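Local coordinates for CupA (Streptococcus pneumoniae, PDB 4F2E), which acts as a cupredoxin-fold copper(I) chaperone in pneumococcal copper resistance, binding two copper(I) ions and probably passing them on to partner proteins, at residues A[47-59]-A[82-95]. Sequence-based numbering, arbitrary orientation.
With CU1 (copper (I) ion), chain C; CU1 (copper (I) ion), chain B.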
loop_
_atom_site.group_PDB
_atom_site.type_symbol
_atom_site.label_atom_id
_atom_site.label_comp_id
_atom_site.label_asym_id
_atom_site.label_seq_id
_atom_site.Cartn_x
_atom_site.Cartn_y
_atom_site.Cartn_z
ATOM N N SER A 47 17.636 -1.400 1.889
ATOM C CA SER A 47 17.707 -2.114 3.158
ATOM C C SER A 47 16.931 -3.421 3.101
ATOM O O SER A 47 15.777 -3.443 2.668
ATOM C CB SER A 47 17.154 -1.264 4.296
ATOM O OG SER A 47 17.094 -2.036 5.485
ATOM N N PRO A 48 17.558 -4.519 3.545
ATOM C CA PRO A 48 16.851 -5.803 3.611
ATOM C C PRO A 48 15.578 -5.723 4.455
ATOM O O PRO A 48 14.674 -6.531 4.268
ATOM C CB PRO A 48 17.877 -6.732 4.268
ATOM C CG PRO A 48 19.198 -6.137 3.884
ATOM C CD PRO A 48 18.982 -4.652 3.906
ATOM N N CYS A 49 15.509 -4.757 5.364
ATOM C CA CYS A 49 14.305 -4.562 6.164
ATOM C C CYS A 49 13.079 -4.342 5.272
ATOM O O CYS A 49 11.953 -4.659 5.661
ATOM C CB CYS A 49 14.492 -3.375 7.117
ATOM S SG CYS A 49 13.194 -3.164 8.370
ATOM N N LEU A 50 13.305 -3.813 4.073
ATOM C CA LEU A 50 12.210 -3.428 3.182
ATOM C C LEU A 50 12.036 -4.359 1.974
ATOM O O LEU A 50 11.429 -3.980 0.971
ATOM C CB LEU A 50 12.395 -1.974 2.732
ATOM C CG LEU A 50 12.310 -0.957 3.875
ATOM C CD1 LEU A 50 12.923 0.378 3.474
ATOM C CD2 LEU A 50 10.866 -0.775 4.329
ATOM N N ASP A 51 12.549 -5.582 2.087
ATOM C CA ASP A 51 12.507 -6.546 0.987
ATOM C C ASP A 51 11.101 -7.008 0.615
ATOM O O ASP A 51 10.846 -7.377 -0.532
ATOM C CB ASP A 51 13.370 -7.769 1.305
ATOM C CG ASP A 51 14.842 -7.523 1.061
ATOM O OD1 ASP A 51 15.183 -6.497 0.440
ATOM O OD2 ASP A 51 15.658 -8.370 1.480
ATOM N N GLN A 52 10.191 -7.005 1.585
ATOM C CA GLN A 52 8.838 -7.487 1.339
ATOM C C GLN A 52 7.774 -6.496 1.783
ATOM O O GLN A 52 8.007 -5.666 2.664
ATOM C CB GLN A 52 8.607 -8.830 2.032
ATOM C CG GLN A 52 9.434 -9.965 1.462
ATOM C CD GLN A 52 10.425 -10.521 2.459
ATOM O OE1 GLN A 52 10.110 -10.690 3.637
ATOM N NE2 GLN A 52 11.635 -10.808 1.992
ATOM N N ILE A 53 6.608 -6.589 1.151
ATOM C CA ILE A 53 5.441 -5.810 1.540
ATOM C C ILE A 53 4.331 -6.777 1.939
ATOM O O ILE A 53 4.129 -7.803 1.285
ATOM C CB ILE A 53 4.964 -4.869 0.404
ATOM C CG1 ILE A 53 3.868 -3.923 0.903
ATOM C CG2 ILE A 53 4.482 -5.668 -0.807
ATOM C CD1 ILE A 53 4.321 -2.977 2.003
ATOM N N VAL A 54 3.627 -6.451 3.017
ATOM C CA VAL A 54 2.589 -7.320 3.563
ATOM C C VAL A 54 1.301 -6.545 3.840
ATOM O O VAL A 54 1.325 -5.511 4.509
ATOM C CB VAL A 54 3.054 -7.994 4.878
ATOM C CG1 VAL A 54 2.007 -8.975 5.384
ATOM C CG2 VAL A 54 4.383 -8.701 4.679
ATOM N N PHE A 55 0.188 -7.038 3.296
ATOM C CA PHE A 55 -1.150 -6.569 3.649
ATOM C C PHE A 55 -1.866 -7.769 4.259
ATOM O O PHE A 55 -2.499 -8.541 3.543
ATOM C CB PHE A 55 -1.912 -6.091 2.408
ATOM C CG PHE A 55 -1.505 -4.726 1.919
ATOM C CD1 PHE A 55 -0.279 -4.531 1.303
ATOM C CD2 PHE A 55 -2.368 -3.647 2.046
ATOM C CE1 PHE A 55 0.089 -3.276 0.843
ATOM C CE2 PHE A 55 -2.003 -2.392 1.588
ATOM C CZ PHE A 55 -0.776 -2.209 0.982
ATOM N N PRO A 56 -1.781 -7.923 5.589
ATOM C CA PRO A 56 -2.249 -9.154 6.238
ATOM C C PRO A 56 -3.751 -9.404 6.098
ATOM O O PRO A 56 -4.168 -10.562 6.094
ATOM C CB PRO A 56 -1.869 -8.943 7.709
ATOM C CG PRO A 56 -1.780 -7.465 7.869
ATOM C CD PRO A 56 -1.263 -6.944 6.560
ATOM N N ASP A 57 -4.549 -8.347 5.987
ATOM C CA ASP A 57 -5.995 -8.514 5.854
ATOM C C ASP A 57 -6.400 -9.028 4.482
ATOM O O ASP A 57 -7.492 -9.574 4.314
ATOM C CB ASP A 57 -6.716 -7.202 6.150
ATOM C CG ASP A 57 -6.376 -6.658 7.513
ATOM O OD1 ASP A 57 -5.680 -5.627 7.583
ATOM O OD2 ASP A 57 -6.790 -7.277 8.513
ATOM N N PHE A 58 -5.519 -8.856 3.504
ATOM C CA PHE A 58 -5.841 -9.187 2.123
ATOM C C PHE A 58 -5.059 -10.387 1.592
ATOM O O PHE A 58 -5.236 -10.783 0.443
ATOM C CB PHE A 58 -5.646 -7.954 1.233
ATOM C CG PHE A 58 -6.548 -6.808 1.596
ATOM C CD1 PHE A 58 -7.787 -6.671 0.994
ATOM C CD2 PHE A 58 -6.166 -5.881 2.553
ATOM C CE1 PHE A 58 -8.630 -5.627 1.333
ATOM C CE2 PHE A 58 -7.005 -4.833 2.897
ATOM C CZ PHE A 58 -8.237 -4.705 2.281
ATOM N N GLY A 59 -4.201 -10.962 2.429
ATOM C CA GLY A 59 -3.450 -12.149 2.059
ATOM C C GLY A 59 -2.230 -11.893 1.192
ATOM O O GLY A 59 -1.662 -12.822 0.616
ATOM N N PHE A 82 -6.977 -0.779 7.820
ATOM C CA PHE A 82 -6.199 -1.978 7.537
ATOM C C PHE A 82 -4.723 -1.648 7.515
ATOM O O PHE A 82 -4.310 -0.620 6.980
ATOM C CB PHE A 82 -6.629 -2.581 6.202
ATOM C CG PHE A 82 -8.106 -2.818 6.106
ATOM C CD1 PHE A 82 -8.933 -1.881 5.510
ATOM C CD2 PHE A 82 -8.670 -3.964 6.635
ATOM C CE1 PHE A 82 -10.297 -2.093 5.431
ATOM C CE2 PHE A 82 -10.029 -4.182 6.561
ATOM C CZ PHE A 82 -10.845 -3.245 5.958
ATOM N N SER A 83 -3.922 -2.527 8.098
ATOM C CA SER A 83 -2.500 -2.269 8.221
ATOM C C SER A 83 -1.746 -2.765 6.998
ATOM O O SER A 83 -2.189 -3.673 6.295
ATOM C CB SER A 83 -1.950 -2.967 9.463
ATOM O OG SER A 83 -2.008 -4.374 9.301
ATOM N N PHE A 84 -0.604 -2.149 6.736
ATOM C CA PHE A 84 0.395 -2.781 5.894
ATOM C C PHE A 84 1.756 -2.570 6.526
ATOM O O PHE A 84 1.927 -1.692 7.370
ATOM C CB PHE A 84 0.324 -2.345 4.417
ATOM C CG PHE A 84 0.551 -0.872 4.167
ATOM C CD1 PHE A 84 1.820 -0.386 3.882
ATOM C CD2 PHE A 84 -0.519 0.013 4.144
ATOM C CE1 PHE A 84 2.023 0.957 3.615
ATOM C CE2 PHE A 84 -0.324 1.361 3.883
ATOM C CZ PHE A 84 0.950 1.835 3.615
ATOM N N ALA A 85 2.709 -3.409 6.153
ATOM C CA ALA A 85 4.011 -3.384 6.792
ATOM C C ALA A 85 5.026 -4.127 5.952
ATOM O O ALA A 85 4.673 -4.798 4.981
ATOM C CB ALA A 85 3.928 -4.002 8.180
ATOM N N CYS A 86 6.293 -3.996 6.318
ATOM C CA CYS A 86 7.333 -4.775 5.671
ATOM C C CYS A 86 7.230 -6.218 6.145
ATOM O O CYS A 86 6.437 -6.535 7.035
ATOM C CB CYS A 86 8.710 -4.207 5.994
ATOM S SG CYS A 86 9.201 -4.458 7.710
ATOM N N GLY A 87 8.036 -7.090 5.552
ATOM C CA GLY A 87 8.016 -8.499 5.902
ATOM C C GLY A 87 8.450 -8.805 7.327
ATOM O O GLY A 87 8.252 -9.923 7.804
ATOM N N MET A 88 9.040 -7.820 8.004
ATOM C CA MET A 88 9.501 -7.989 9.384
ATOM C C MET A 88 8.547 -7.373 10.402
ATOM O O MET A 88 8.772 -7.473 11.608
ATOM C CB MET A 88 10.876 -7.350 9.579
ATOM C CG MET A 88 11.946 -7.840 8.632
ATOM S SD MET A 88 13.559 -7.190 9.108
ATOM C CE MET A 88 13.849 -8.073 10.645
ATOM N N ASN A 89 7.499 -6.714 9.917
ATOM C CA ASN A 89 6.573 -5.992 10.787
ATOM C C ASN A 89 7.308 -4.910 11.580
ATOM O O ASN A 89 6.992 -4.658 12.741
ATOM C CB ASN A 89 5.846 -6.958 11.731
ATOM C CG ASN A 89 4.557 -6.378 12.293
ATOM O OD1 ASN A 89 3.954 -5.483 11.702
ATOM N ND2 ASN A 89 4.126 -6.898 13.439
ATOM N N MET A 90 8.290 -4.274 10.941
ATOM C CA MET A 90 9.065 -3.200 11.566
ATOM C C MET A 90 8.695 -1.827 11.015
ATOM O O MET A 90 8.689 -0.839 11.752
ATOM C CB MET A 90 10.565 -3.421 11.364
ATOM C CG MET A 90 11.160 -4.537 12.210
ATOM S SD MET A 90 12.931 -4.792 11.930
ATOM C CE MET A 90 13.584 -3.203 12.427
ATOM N N MET A 91 8.417 -1.772 9.715
ATOM C CA MET A 91 8.001 -0.539 9.052
ATOM C C MET A 91 6.523 -0.651 8.713
ATOM O O MET A 91 6.078 -1.696 8.238
ATOM C CB MET A 91 8.797 -0.343 7.767
ATOM C CG MET A 91 10.301 -0.417 7.948
ATOM S SD MET A 91 11.011 1.179 8.366
ATOM C CE MET A 91 10.593 1.324 10.093
ATOM N N HIS A 92 5.767 0.425 8.930
ATOM C CA HIS A 92 4.308 0.338 8.911
ATOM C C HIS A 92 3.593 1.405 8.093
ATOM O O HIS A 92 4.107 2.502 7.875
ATOM C CB HIS A 92 3.769 0.388 10.341
ATOM C CG HIS A 92 4.425 -0.588 11.263
ATOM N ND1 HIS A 92 4.016 -1.900 11.370
ATOM C CD2 HIS A 92 5.463 -0.445 12.120
ATOM C CE1 HIS A 92 4.773 -2.522 12.258
ATOM N NE2 HIS A 92 5.660 -1.663 12.725
ATOM N N GLY A 93 2.386 1.057 7.664
ATOM C CA GLY A 93 1.474 1.985 7.026
ATOM C C GLY A 93 0.048 1.649 7.421
ATOM O O GLY A 93 -0.223 0.577 7.966
ATOM N N LYS A 94 -0.866 2.573 7.156
ATOM C CA LYS A 94 -2.278 2.356 7.437
ATOM C C LYS A 94 -3.101 2.712 6.215
ATOM O O LYS A 94 -2.875 3.742 5.576
ATOM C CB LYS A 94 -2.721 3.180 8.635
ATOM N N MET A 95 -4.057 1.853 5.891
ATOM C CA MET A 95 -4.950 2.091 4.775
ATOM C C MET A 95 -6.378 2.186 5.289
ATOM O O MET A 95 -6.883 1.254 5.917
ATOM C CB MET A 95 -4.833 0.961 3.755
ATOM C CG MET A 95 -5.792 1.081 2.588
ATOM S SD MET A 95 -5.603 -0.285 1.433
ATOM C CE MET A 95 -6.162 -1.643 2.455
HETATM CU CU CU1 C . 13.516 -4.957 9.692
HETATM CU CU CU1 B . 11.322 -3.970 7.664
HETATM O O HOH W 1 10.688 -6.925 4.457
HETATM O O HOH W 2 9.159 -12.195 5.464
HETATM O O HOH W 3 -4.072 -5.463 5.416
HETATM O O HOH W 4 -5.352 -4.587 10.021
#
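C49 and C86 meet through copper, and their pairing is a worked example of a cupredoxin scaffold carrying a metal site where strand 82-86 gives way to the turn and loop that follow, across from the short 3-10 segment holding C49. The C49 thiolate bridges two copper(I) ions. It is directed there by a first torsion of -170°, which sets SG opposite the backbone N. The copper of chain B also binds C86 SG, 2.2 Å away, and the carbonyl O of C49; the copper of chain C binds M88 SD and M90 SD, each at 2.3 Å, with one further ligand from outside the two segments. C86 SG sits between its own backbone N and carbonyl carbon, where the N-H groups of M90 and M91 donate to it, the latter at 167° and 3.4 Å from N to SG, while M88 N adds a weaker bond. Beside the copper of chain B, M91 CG packs against L50 CD2, the two side chains crossing nearly at right angles.

Strands 52-55 and 82-86 lead away from the site as an antiparallel pair, joined by the hydrogen bonds V54 N to A85 O (2.8 Å) and A85 N to V54 O. Further along, F84 lays CB over the centre of the F55 ring, 3.5 Å from its centroid, while the two rings, tilted by 16°, are slid apart. M95 SD lies at the F55 edge. At the far end F58 turns its edge to the face of F82, a T-shaped pair with centroids 5.3 Å apart.

The sulfur donors are soft and suit copper(I), C49 O being the harder ligand, and the N-H donors to C86 would be expected to stabilise thiolate charge and tune its donation to the metal.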